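Local atomic coordinates of putative aminotransferase (Actinomadura melliaura, PDB entry 4ZWV), a protein that probably transfers an amino group to a sugar with the aid of pyridoxal 5'-phosphate, as a putative aminotransferase of indolocarbazole AT2433 aminopentose biosynthesis. Residues F269-L280 against V364-W372; V12-V23 against D243-N252. All coordinates share one frame; numbering follows the deposited sequence. Where two conformers were deposited one is given.

Contact 1 of 2, residues F269-L280 against V364-W372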
loop_
_atom_site.group_PDB
_atom_site.type_symbol
_atom_site.label_atom_id
_atom_site.label_comp_id
_atom_site.label_asym_id
_atom_site.label_seq_id
_atom_site.Cartn_x
_atom_site.Cartn_y
_atom_site.Cartn_z
ATOM N N PHE A 269 -18.814 -23.243 -22.575
ATOM C CA PHE A 269 -20.106 -23.874 -22.333
ATOM C C PHE A 269 -21.235 -22.847 -22.456
ATOM O O PHE A 269 -22.236 -23.092 -23.136
ATOM C CB PHE A 269 -20.117 -24.542 -20.955
ATOM C CG PHE A 269 -21.418 -25.202 -20.600
ATOM C CD1 PHE A 269 -21.715 -26.472 -21.062
ATOM C CD2 PHE A 269 -22.335 -24.559 -19.782
ATOM C CE1 PHE A 269 -22.911 -27.082 -20.728
ATOM C CE2 PHE A 269 -23.531 -25.166 -19.448
ATOM C CZ PHE A 269 -23.816 -26.424 -19.918
ATOM N N TYR A 270 -21.077 -21.705 -21.797
ATOM C CA TYR A 270 -22.065 -20.634 -21.916
ATOM C C TYR A 270 -22.206 -20.146 -23.361
ATOM O O TYR A 270 -23.321 -19.917 -23.827
ATOM C CB TYR A 270 -21.706 -19.449 -21.022
ATOM C CG TYR A 270 -21.878 -19.666 -19.533
ATOM C CD1 TYR A 270 -22.786 -20.586 -19.023
ATOM C CD2 TYR A 270 -21.122 -18.923 -18.636
ATOM C CE1 TYR A 270 -22.936 -20.760 -17.650
ATOM C CE2 TYR A 270 -21.257 -19.088 -17.275
ATOM C CZ TYR A 270 -22.162 -20.001 -16.785
ATOM O OH TYR A 270 -22.286 -20.150 -15.421
ATOM N N ASP A 271 -21.080 -19.968 -24.057
ATOM C CA ASP A 271 -21.105 -19.585 -25.472
ATOM C C ASP A 271 -22.011 -20.504 -26.281
ATOM O O ASP A 271 -22.737 -20.056 -27.168
ATOM C CB ASP A 271 -19.713 -19.639 -26.095
ATOM C CG ASP A 271 -18.798 -18.524 -25.635
ATOM O OD1 ASP A 271 -19.265 -17.484 -25.109
ATOM O OD2 ASP A 271 -17.579 -18.701 -25.833
ATOM N N LYS A 272 -21.935 -21.797 -25.982
ATOM C CA LYS A 272 -22.645 -22.824 -26.742
ATOM C C LYS A 272 -24.114 -22.928 -26.352
ATOM O O LYS A 272 -24.972 -23.187 -27.202
ATOM C CB LYS A 272 -21.962 -24.184 -26.545
ATOM C CG LYS A 272 -22.625 -25.356 -27.260
ATOM C CD LYS A 272 -21.945 -26.672 -26.883
ATOM C CE LYS A 272 -22.546 -27.864 -27.623
ATOM N NZ LYS A 272 -23.992 -28.061 -27.319
ATOM N N GLU A 273 -24.399 -22.717 -25.070
ATOM C CA GLU A 273 -25.697 -23.067 -24.506
ATOM C C GLU A 273 -26.625 -21.880 -24.261
ATOM O O GLU A 273 -27.794 -22.072 -23.921
ATOM C CB GLU A 273 -25.492 -23.834 -23.195
ATOM C CG GLU A 273 -24.674 -25.116 -23.335
ATOM C CD GLU A 273 -25.392 -26.203 -24.115
ATOM O OE1 GLU A 273 -26.631 -26.121 -24.264
ATOM O OE2 GLU A 273 -24.711 -27.145 -24.577
ATOM N N LEU A 274 -26.101 -20.667 -24.420
ATOM C CA LEU A 274 -26.879 -19.448 -24.183
ATOM C C LEU A 274 -27.230 -18.695 -25.474
ATOM O O LEU A 274 -27.530 -17.506 -25.434
ATOM C CB LEU A 274 -26.143 -18.515 -23.219
ATOM C CG LEU A 274 -26.052 -19.007 -21.769
ATOM C CD1 LEU A 274 -25.363 -17.970 -20.879
ATOM C CD2 LEU A 274 -27.434 -19.368 -21.229
ATOM N N THR A 275 -27.142 -19.365 -26.621
ATOM C CA THR A 275 -27.563 -18.747 -27.884
ATOM C C THR A 275 -29.080 -18.772 -28.067
ATOM O O THR A 275 -29.756 -19.664 -27.567
ATOM C CB THR A 275 -26.935 -19.456 -29.104
ATOM O OG1 THR A 275 -27.487 -20.774 -29.247
ATOM C CG2 THR A 275 -25.411 -19.503 -28.980
ATOM N N GLY A 276 -29.621 -17.787 -28.776
ATOM C CA GLY A 276 -31.034 -17.841 -29.103
ATOM C C GLY A 276 -31.964 -17.600 -27.929
ATOM O O GLY A 276 -33.114 -18.025 -27.959
ATOM N N VAL A 277 -31.449 -16.988 -26.868
ATOM C CA VAL A 277 -32.271 -16.688 -25.703
ATOM C C VAL A 277 -32.938 -15.323 -25.856
ATOM O O VAL A 277 -32.259 -14.320 -26.030
ATOM C CB VAL A 277 -31.438 -16.714 -24.416
ATOM C CG1 VAL A 277 -32.311 -16.347 -23.212
ATOM C CG2 VAL A 277 -30.825 -18.092 -24.225
ATOM N N PRO A 278 -34.275 -15.290 -25.830
ATOM C CA PRO A 278 -34.950 -13.995 -25.964
ATOM C C PRO A 278 -34.515 -13.028 -24.875
ATOM O O PRO A 278 -34.506 -13.392 -23.694
ATOM C CB PRO A 278 -36.432 -14.351 -25.805
ATOM C CG PRO A 278 -36.512 -15.800 -26.129
ATOM C CD PRO A 278 -35.226 -16.403 -25.680
ATOM N N GLY A 279 -34.143 -11.816 -25.269
ATOM C CA GLY A 279 -33.756 -10.809 -24.303
ATOM C C GLY A 279 -32.332 -10.924 -23.781
ATOM O O GLY A 279 -31.958 -10.182 -22.880
ATOM N N LEU A 280 -31.539 -11.844 -24.329
ATOM C CA LEU A 280 -30.143 -11.985 -23.920
ATOM C C LEU A 280 -29.203 -11.912 -25.121
ATOM O O LEU A 280 -29.375 -12.626 -26.115
ATOM C CB LEU A 280 -29.934 -13.301 -23.155
ATOM C CG LEU A 280 -28.542 -13.468 -22.524
ATOM C CD1 LEU A 280 -28.638 -14.182 -21.183
ATOM C CD2 LEU A 280 -27.595 -14.222 -23.447
ATOM N N VAL A 364 -27.302 -22.611 -14.054
ATOM C CA VAL A 364 -27.263 -21.237 -14.547
ATOM C C VAL A 364 -27.943 -21.157 -15.918
ATOM O O VAL A 364 -28.823 -20.321 -16.139
ATOM C CB VAL A 364 -25.818 -20.712 -14.641
ATOM C CG1 VAL A 364 -25.766 -19.368 -15.365
ATOM C CG2 VAL A 364 -25.200 -20.607 -13.242
ATOM N N VAL A 365 -27.552 -22.050 -16.821
ATOM C CA VAL A 365 -28.113 -22.068 -18.169
ATOM C C VAL A 365 -29.606 -22.369 -18.170
ATOM O O VAL A 365 -30.373 -21.689 -18.849
ATOM C CB VAL A 365 -27.381 -23.094 -19.059
ATOM C CG1 VAL A 365 -28.175 -23.378 -20.334
ATOM C CG2 VAL A 365 -25.983 -22.586 -19.383
ATOM N N ALA A 366 -30.025 -23.369 -17.395
ATOM C CA ALA A 366 -31.434 -23.749 -17.346
ATOM C C ALA A 366 -32.294 -22.616 -16.793
ATOM O O ALA A 366 -33.411 -22.378 -17.264
ATOM C CB ALA A 366 -31.614 -25.005 -16.509
ATOM N N THR A 367 -31.763 -21.917 -15.794
ATOM C CA THR A 367 -32.479 -20.807 -15.185
ATOM C C THR A 367 -32.670 -19.675 -16.194
ATOM O O THR A 367 -33.783 -19.188 -16.379
ATOM C CB THR A 367 -31.744 -20.288 -13.931
ATOM O OG1 THR A 367 -31.713 -21.326 -12.943
ATOM C CG2 THR A 367 -32.458 -19.077 -13.355
ATOM N N ILE A 368 -31.589 -19.276 -16.855
ATOM C CA ILE A 368 -31.666 -18.226 -17.864
ATOM C C ILE A 368 -32.601 -18.604 -19.015
ATOM O O ILE A 368 -33.440 -17.801 -19.436
ATOM C CB ILE A 368 -30.265 -17.894 -18.420
ATOM C CG1 ILE A 368 -29.404 -17.245 -17.333
ATOM C CG2 ILE A 368 -30.358 -16.958 -19.619
ATOM C CD1 ILE A 368 -27.963 -17.040 -17.744
ATOM N N ARG A 369 -32.498 -19.838 -19.502
ATOM C CA ARG A 369 -33.295 -20.234 -20.661
ATOM C C ARG A 369 -34.785 -20.390 -20.345
ATOM O O ARG A 369 -35.605 -20.457 -21.259
ATOM C CB ARG A 369 -32.748 -21.535 -21.272
ATOM C CG ARG A 369 -31.384 -21.356 -21.936
ATOM C CD ARG A 369 -30.995 -22.536 -22.820
ATOM N NE ARG A 369 -31.716 -22.503 -24.092
ATOM C CZ ARG A 369 -31.243 -21.973 -25.218
ATOM N NH1 ARG A 369 -30.027 -21.443 -25.253
ATOM N NH2 ARG A 369 -31.982 -21.991 -26.323
ATOM N N SER A 370 -35.135 -20.431 -19.063
ATOM C CA SER A 370 -36.533 -20.539 -18.668
ATOM C C SER A 370 -37.232 -19.177 -18.666
ATOM O O SER A 370 -38.447 -19.106 -18.468
ATOM C CB SER A 370 -36.660 -21.192 -17.286
ATOM O OG SER A 370 -36.202 -20.333 -16.255
ATOM N N GLY A 371 -36.467 -18.107 -18.886
ATOM C CA GLY A 371 -37.035 -16.776 -19.034
ATOM C C GLY A 371 -37.197 -16.002 -17.736
ATOM O O GLY A 371 -37.031 -16.551 -16.650
ATOM N N TRP A 372 -37.512 -14.715 -17.849
ATOM C CA TRP A 372 -37.686 -13.870 -16.671
ATOM C C TRP A 372 -38.698 -12.759 -16.925
ATOM O O TRP A 372 -38.985 -11.964 -16.030
ATOM C CB TRP A 372 -36.345 -13.276 -16.228
ATOM C CG TRP A 372 -35.659 -12.457 -17.278
ATOM C CD1 TRP A 372 -35.719 -11.107 -17.435
ATOM C CD2 TRP A 372 -34.796 -12.946 -18.313
ATOM N NE1 TRP A 372 -34.947 -10.720 -18.509
ATOM C CE2 TRP A 372 -34.379 -11.834 -19.069
ATOM C CE3 TRP A 372 -34.353 -14.220 -18.683
ATOM C CZ2 TRP A 372 -33.522 -11.954 -20.161
ATOM C CZ3 TRP A 372 -33.503 -14.338 -19.764
ATOM C CH2 TRP A 372 -33.098 -13.216 -20.493
ATOM O OXT TRP A 372 -39.252 -12.638 -18.014
HETATM O O HOH W 1 -31.111 -22.302 -28.951
#
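Phe269 and Tyr270, on the last turns of helix 243-273, both lean on Val365. Its CG2 lies 3.6 Å from Phe269 CE2 and sits at the edge of the Tyr270 ring, near the ring plane. Tyr270 extends past it to Val364, whose CG1 is 3.6 Å from Tyr270 OH, while the hydroxyl itself is hydrogen-bonded to Pro351 O. Glu273 adds its CB against Val365 CG1, and its CG lies over one face of the Phe269 ring, toward the rim. At Leu274 the helix gives way to loop, and CD2 of this leucine drops between Val365 CG2 and Ile368 CG2.

Just beyond the helix end, Arg369 takes up two backbone carbonyls, one from the last helical residue and one from the loop after it. Its chain bends at chi3 (77°), which brings NH1 to Glu273 O at 2.7 Å and to Thr275 O at 2.9 Å. The first bond comes from above the carbonyl plane and is rather bent, 137° at the hydrogen; the second is straighter. A water joins Arg369 NH2 to Thr275 O, and Val277 CG2 lies over one face of the guanidinium. The other branch of Val277, CG1, points at Ile368 CG2 and Trp372 CZ3. Pro278 and Gly279 form the middle of a type II turn, and the Gly279 oxygen lies in plane at the indole edge, 3.6 Å from Trp372 CZ2. Leu280 closes the row with CD1 on Ile368 CG2, 3.6 Å away.

An arginine bonded to carbonyls where helix 243-273 runs into loop thus joins that end to helix 358-369, in the small C-terminal domain characteristic of fold-type I pyridoxal phosphate enzymes.

Contact 2 of 2, residues V12-V23 against D243-N252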
loop_
_atom_site.group_PDB
_atom_site.type_symbol
_atom_site.label_atom_id
_atom_site.label_comp_id
_atom_site.label_asym_id
_atom_site.label_seq_id
_atom_site.Cartn_x
_atom_site.Cartn_y
_atom_site.Cartn_z
ATOM N N VAL A 12 -7.258 -20.521 -2.605
ATOM C CA VAL A 12 -6.047 -20.647 -1.795
ATOM C C VAL A 12 -5.729 -22.120 -1.527
ATOM O O VAL A 12 -6.528 -22.870 -0.965
ATOM C CB VAL A 12 -6.162 -19.847 -0.473
ATOM C CG1 VAL A 12 -7.403 -20.256 0.312
ATOM C CG2 VAL A 12 -4.888 -19.987 0.366
ATOM N N SER A 13 -4.543 -22.522 -1.969
ATOM C CA SER A 13 -4.102 -23.900 -1.908
ATOM C C SER A 13 -3.976 -24.390 -0.483
ATOM O O SER A 13 -3.578 -23.632 0.403
ATOM C CB SER A 13 -2.755 -24.036 -2.613
ATOM O OG SER A 13 -2.237 -25.339 -2.458
ATOM N N PRO A 14 -4.285 -25.672 -0.259
ATOM C CA PRO A 14 -3.997 -26.284 1.038
ATOM C C PRO A 14 -2.494 -26.412 1.296
ATOM O O PRO A 14 -2.111 -26.867 2.366
ATOM C CB PRO A 14 -4.659 -27.662 0.930
ATOM C CG PRO A 14 -4.763 -27.928 -0.528
ATOM C CD PRO A 14 -4.995 -26.592 -1.165
ATOM N N THR A 15 -1.657 -26.008 0.344
ATOM C CA THR A 15 -0.219 -25.965 0.574
ATOM C C THR A 15 0.262 -24.593 1.046
ATOM O O THR A 15 1.424 -24.438 1.409
ATOM C CB THR A 15 0.578 -26.338 -0.696
ATOM O OG1 THR A 15 0.406 -25.315 -1.686
ATOM C CG2 THR A 15 0.112 -27.667 -1.267
ATOM N N ALA A 16 -0.618 -23.592 1.033
ATOM C CA ALA A 16 -0.216 -22.245 1.445
ATOM C C ALA A 16 0.240 -22.207 2.904
ATOM O O ALA A 16 1.185 -21.493 3.245
ATOM C CB ALA A 16 -1.350 -21.250 1.217
ATOM N N LEU A 17 -0.426 -22.962 3.765
ATOM C CA LEU A 17 -0.070 -22.940 5.183
ATOM C C LEU A 17 1.364 -23.431 5.378
ATOM O O LEU A 17 2.106 -22.883 6.192
ATOM C CB LEU A 17 -1.055 -23.778 6.000
ATOM C CG LEU A 17 -0.941 -23.639 7.522
ATOM C CD1 LEU A 17 -1.199 -22.185 7.922
ATOM C CD2 LEU A 17 -1.926 -24.580 8.216
ATOM N N ASP A 18 1.746 -24.460 4.622
ATOM C CA ASP A 18 3.117 -24.987 4.640
ATOM C C ASP A 18 4.126 -23.896 4.255
ATOM O O ASP A 18 5.171 -23.760 4.888
ATOM C CB ASP A 18 3.231 -26.189 3.686
ATOM C CG ASP A 18 4.679 -26.577 3.370
ATOM O OD1 ASP A 18 5.255 -26.033 2.397
ATOM O OD2 ASP A 18 5.230 -27.446 4.074
ATOM N N ARG A 19 3.805 -23.114 3.234
ATOM C CA ARG A 19 4.716 -22.061 2.796
ATOM C C ARG A 19 4.797 -20.926 3.806
ATOM O O ARG A 19 5.880 -20.386 4.056
ATOM C CB ARG A 19 4.299 -21.505 1.436
ATOM C CG ARG A 19 4.582 -22.435 0.277
ATOM C CD ARG A 19 6.079 -22.556 0.057
ATOM N NE ARG A 19 6.403 -22.758 -1.350
ATOM C CZ ARG A 19 7.555 -22.404 -1.905
ATOM N NH1 ARG A 19 7.759 -22.634 -3.192
ATOM N NH2 ARG A 19 8.505 -21.828 -1.173
ATOM N N VAL A 20 3.663 -20.560 4.392
ATOM C CA VAL A 20 3.666 -19.509 5.416
ATOM C C VAL A 20 4.452 -19.961 6.646
ATOM O O VAL A 20 5.194 -19.175 7.244
ATOM C CB VAL A 20 2.232 -19.104 5.812
ATOM C CG1 VAL A 20 2.236 -18.190 7.040
ATOM C CG2 VAL A 20 1.557 -18.415 4.634
ATOM N N ALA A 21 4.314 -21.229 7.018
ATOM C CA ALA A 21 5.082 -21.761 8.147
ATOM C C ALA A 21 6.582 -21.602 7.900
ATOM O O ALA A 21 7.336 -21.311 8.826
ATOM C CB ALA A 21 4.734 -23.234 8.403
ATOM N N GLU A 22 6.996 -21.810 6.652
ATOM C CA GLU A 22 8.395 -21.659 6.249
ATOM C C GLU A 22 8.872 -20.223 6.490
ATOM O O GLU A 22 9.963 -20.002 7.024
ATOM C CB GLU A 22 8.571 -22.053 4.772
ATOM C CG GLU A 22 9.991 -21.889 4.218
ATOM C CD GLU A 22 10.062 -21.966 2.687
ATOM O OE1 GLU A 22 9.013 -22.126 2.028
ATOM O OE2 GLU A 22 11.176 -21.857 2.136
ATOM N N VAL A 23 8.040 -19.256 6.117
ATOM C CA VAL A 23 8.361 -17.845 6.318
ATOM C C VAL A 23 8.499 -17.546 7.802
ATOM O O VAL A 23 9.491 -16.963 8.237
ATOM C CB VAL A 23 7.303 -16.930 5.684
ATOM C CG1 VAL A 23 7.548 -15.462 6.055
ATOM C CG2 VAL A 23 7.342 -17.079 4.172
ATOM N N ASP A 243 7.779 -11.408 1.834
ATOM C CA ASP A 243 7.853 -12.866 1.690
ATOM C C ASP A 243 6.599 -13.606 2.148
ATOM O O ASP A 243 6.298 -14.672 1.615
ATOM C CB ASP A 243 9.077 -13.416 2.439
ATOM C CG ASP A 243 10.342 -13.405 1.586
ATOM O OD1 ASP A 243 10.387 -12.670 0.567
ATOM O OD2 ASP A 243 11.301 -14.119 1.941
ATOM N N LEU A 244 5.856 -13.064 3.115
ATOM C CA LEU A 244 4.610 -13.708 3.540
ATOM C C LEU A 244 3.663 -13.895 2.354
ATOM O O LEU A 244 3.113 -14.992 2.126
ATOM C CB LEU A 244 3.923 -12.894 4.635
ATOM C CG LEU A 244 2.520 -13.316 5.067
ATOM C CD1 LEU A 244 2.521 -14.720 5.682
ATOM C CD2 LEU A 244 1.941 -12.292 6.038
ATOM N N ASN A 245 3.493 -12.838 1.574
ATOM C CA ASN A 245 2.571 -12.906 0.456
ATOM C C ASN A 245 3.183 -13.633 -0.725
ATOM O O ASN A 245 2.477 -14.363 -1.420
ATOM C CB ASN A 245 2.120 -11.490 0.092
ATOM C CG ASN A 245 1.423 -10.826 1.255
ATOM O OD1 ASN A 245 2.026 -10.030 1.974
ATOM N ND2 ASN A 245 0.168 -11.205 1.493
ATOM N N ALA A 246 4.491 -13.501 -0.930
ATOM C CA ALA A 246 5.123 -14.265 -2.013
ATOM C C ALA A 246 4.997 -15.771 -1.764
ATOM O O ALA A 246 4.813 -16.544 -2.713
ATOM C CB ALA A 246 6.581 -13.876 -2.175
ATOM N N ALA A 247 5.063 -16.189 -0.501
ATOM C CA ALA A 247 4.930 -17.610 -0.162
ATOM C C ALA A 247 3.554 -18.139 -0.555
ATOM O O ALA A 247 3.433 -19.247 -1.083
ATOM C CB ALA A 247 5.178 -17.831 1.321
ATOM N N ILE A 248 2.524 -17.335 -0.311
ATOM C CA ILE A 248 1.163 -17.714 -0.657
ATOM C C ILE A 248 1.011 -17.809 -2.179
ATOM O O ILE A 248 0.449 -18.779 -2.691
ATOM C CB ILE A 248 0.150 -16.717 -0.058
ATOM C CG1 ILE A 248 0.224 -16.797 1.472
ATOM C CG2 ILE A 248 -1.268 -17.030 -0.554
ATOM C CD1 ILE A 248 -0.545 -15.696 2.184
ATOM N N GLY A 249 1.542 -16.825 -2.894
ATOM C CA GLY A 249 1.544 -16.874 -4.349
ATOM C C GLY A 249 2.247 -18.107 -4.889
ATOM O O GLY A 249 1.750 -18.743 -5.818
ATOM N N LEU A 250 3.396 -18.453 -4.314
ATOM C CA LEU A 250 4.128 -19.647 -4.748
ATOM C C LEU A 250 3.276 -20.902 -4.596
ATOM O O LEU A 250 3.244 -21.764 -5.487
ATOM C CB LEU A 250 5.427 -19.803 -3.953
ATOM C CG LEU A 250 6.541 -18.871 -4.422
ATOM C CD1 LEU A 250 7.623 -18.675 -3.353
ATOM C CD2 LEU A 250 7.142 -19.381 -5.726
ATOM N N ALA A 251 2.563 -20.994 -3.478
ATOM C CA ALA A 251 1.701 -22.139 -3.231
ATOM C C ALA A 251 0.563 -22.211 -4.236
ATOM O O ALA A 251 0.134 -23.297 -4.636
ATOM C CB ALA A 251 1.140 -22.084 -1.806
ATOM N N ASN A 252 0.073 -21.053 -4.656
ATOM C CA ASN A 252 -1.087 -21.022 -5.529
ATOM C C ASN A 252 -0.736 -21.171 -7.011
ATOM O O ASN A 252 -1.617 -21.392 -7.849
ATOM C CB ASN A 252 -1.876 -19.744 -5.280
ATOM C CG ASN A 252 -2.670 -19.818 -3.998
ATOM O OD1 ASN A 252 -3.072 -20.905 -3.575
ATOM N ND2 ASN A 252 -2.895 -18.677 -3.366
HETATM O O HOH W 2 1.744 -25.792 -4.023
#
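Ala16 and Ala251 bring the two backbones within 5.1 Å, CA to CA, and Arg19 faces Ala247 almost as closely. The helices run roughly antiparallel, at 150°, with their axes 8.2 Å apart, a spacing that the small alanines permit. Ahead of helix 16-26, Ser13 N donates to Asn252 OD1 at 2.7 Å, in the plane of the amide carbonyl; Asn252 ND2 is held in turn by Thr193 O.

Ala251 CB sits under the turn, 3.5 Å from Ala16 CA and also against Thr15 OG1. That hydroxyl shares a hydrogen bond with Ser13 OG and reaches Ala251 O through a water. Arg19 lays CB beside Ala247 CB, then folds at chi2 (-69°) and chi3 so that its guanidinium comes over Leu250, whose CB meets one face toward the rim, 3.7 Å from NH1. NH1 also forms a salt bridge with Glu37 of helix 33-46. With an alanine here, Glu37 is likely to lose its mate in this salt bridge, and a gap would probably open over Leu250.

Farther along, Val20 splits its branches, CG1 touching Leu244 CD1 at 3.7 Å and CG2 lying alongside Ile248 CG1. Val23 CG2 ends against Ala247 CB. Leu244 and Ile248 also pack against Ile248 and Leu244 of the second subunit, and Ala16 against its Phe24.

The chemistry implies a close apolar seam continuous with the dimer interface, with polar groups at its ends, the Ser13 turn and Asp243, whose carboxylate is taken up by Gly32 N, and along the flank of Arg19.

In the fold
Both contacts draw on helix 243-273, one near each end, so that this single long helix connects two distant parts of the subunit; their centres lie 39 Å apart and the contacts do not touch. Contact 2 is largely buried and extends into the dimer interface, with the side chain of Asn252 about 12 Å from that of Ser185, a pyridoxal 5'-phosphate-binding residue. Contact 1 is peripheral and only partly buried, untouched by the partner subunit and away from the annotated sites. The chemistry follows: small residues bring antiparallel helices together in contact 2, whereas in contact 1 the wider spacing between the helices is bridged by branched and aromatic side chains, with an arginine binding backbone carbonyls at the surface.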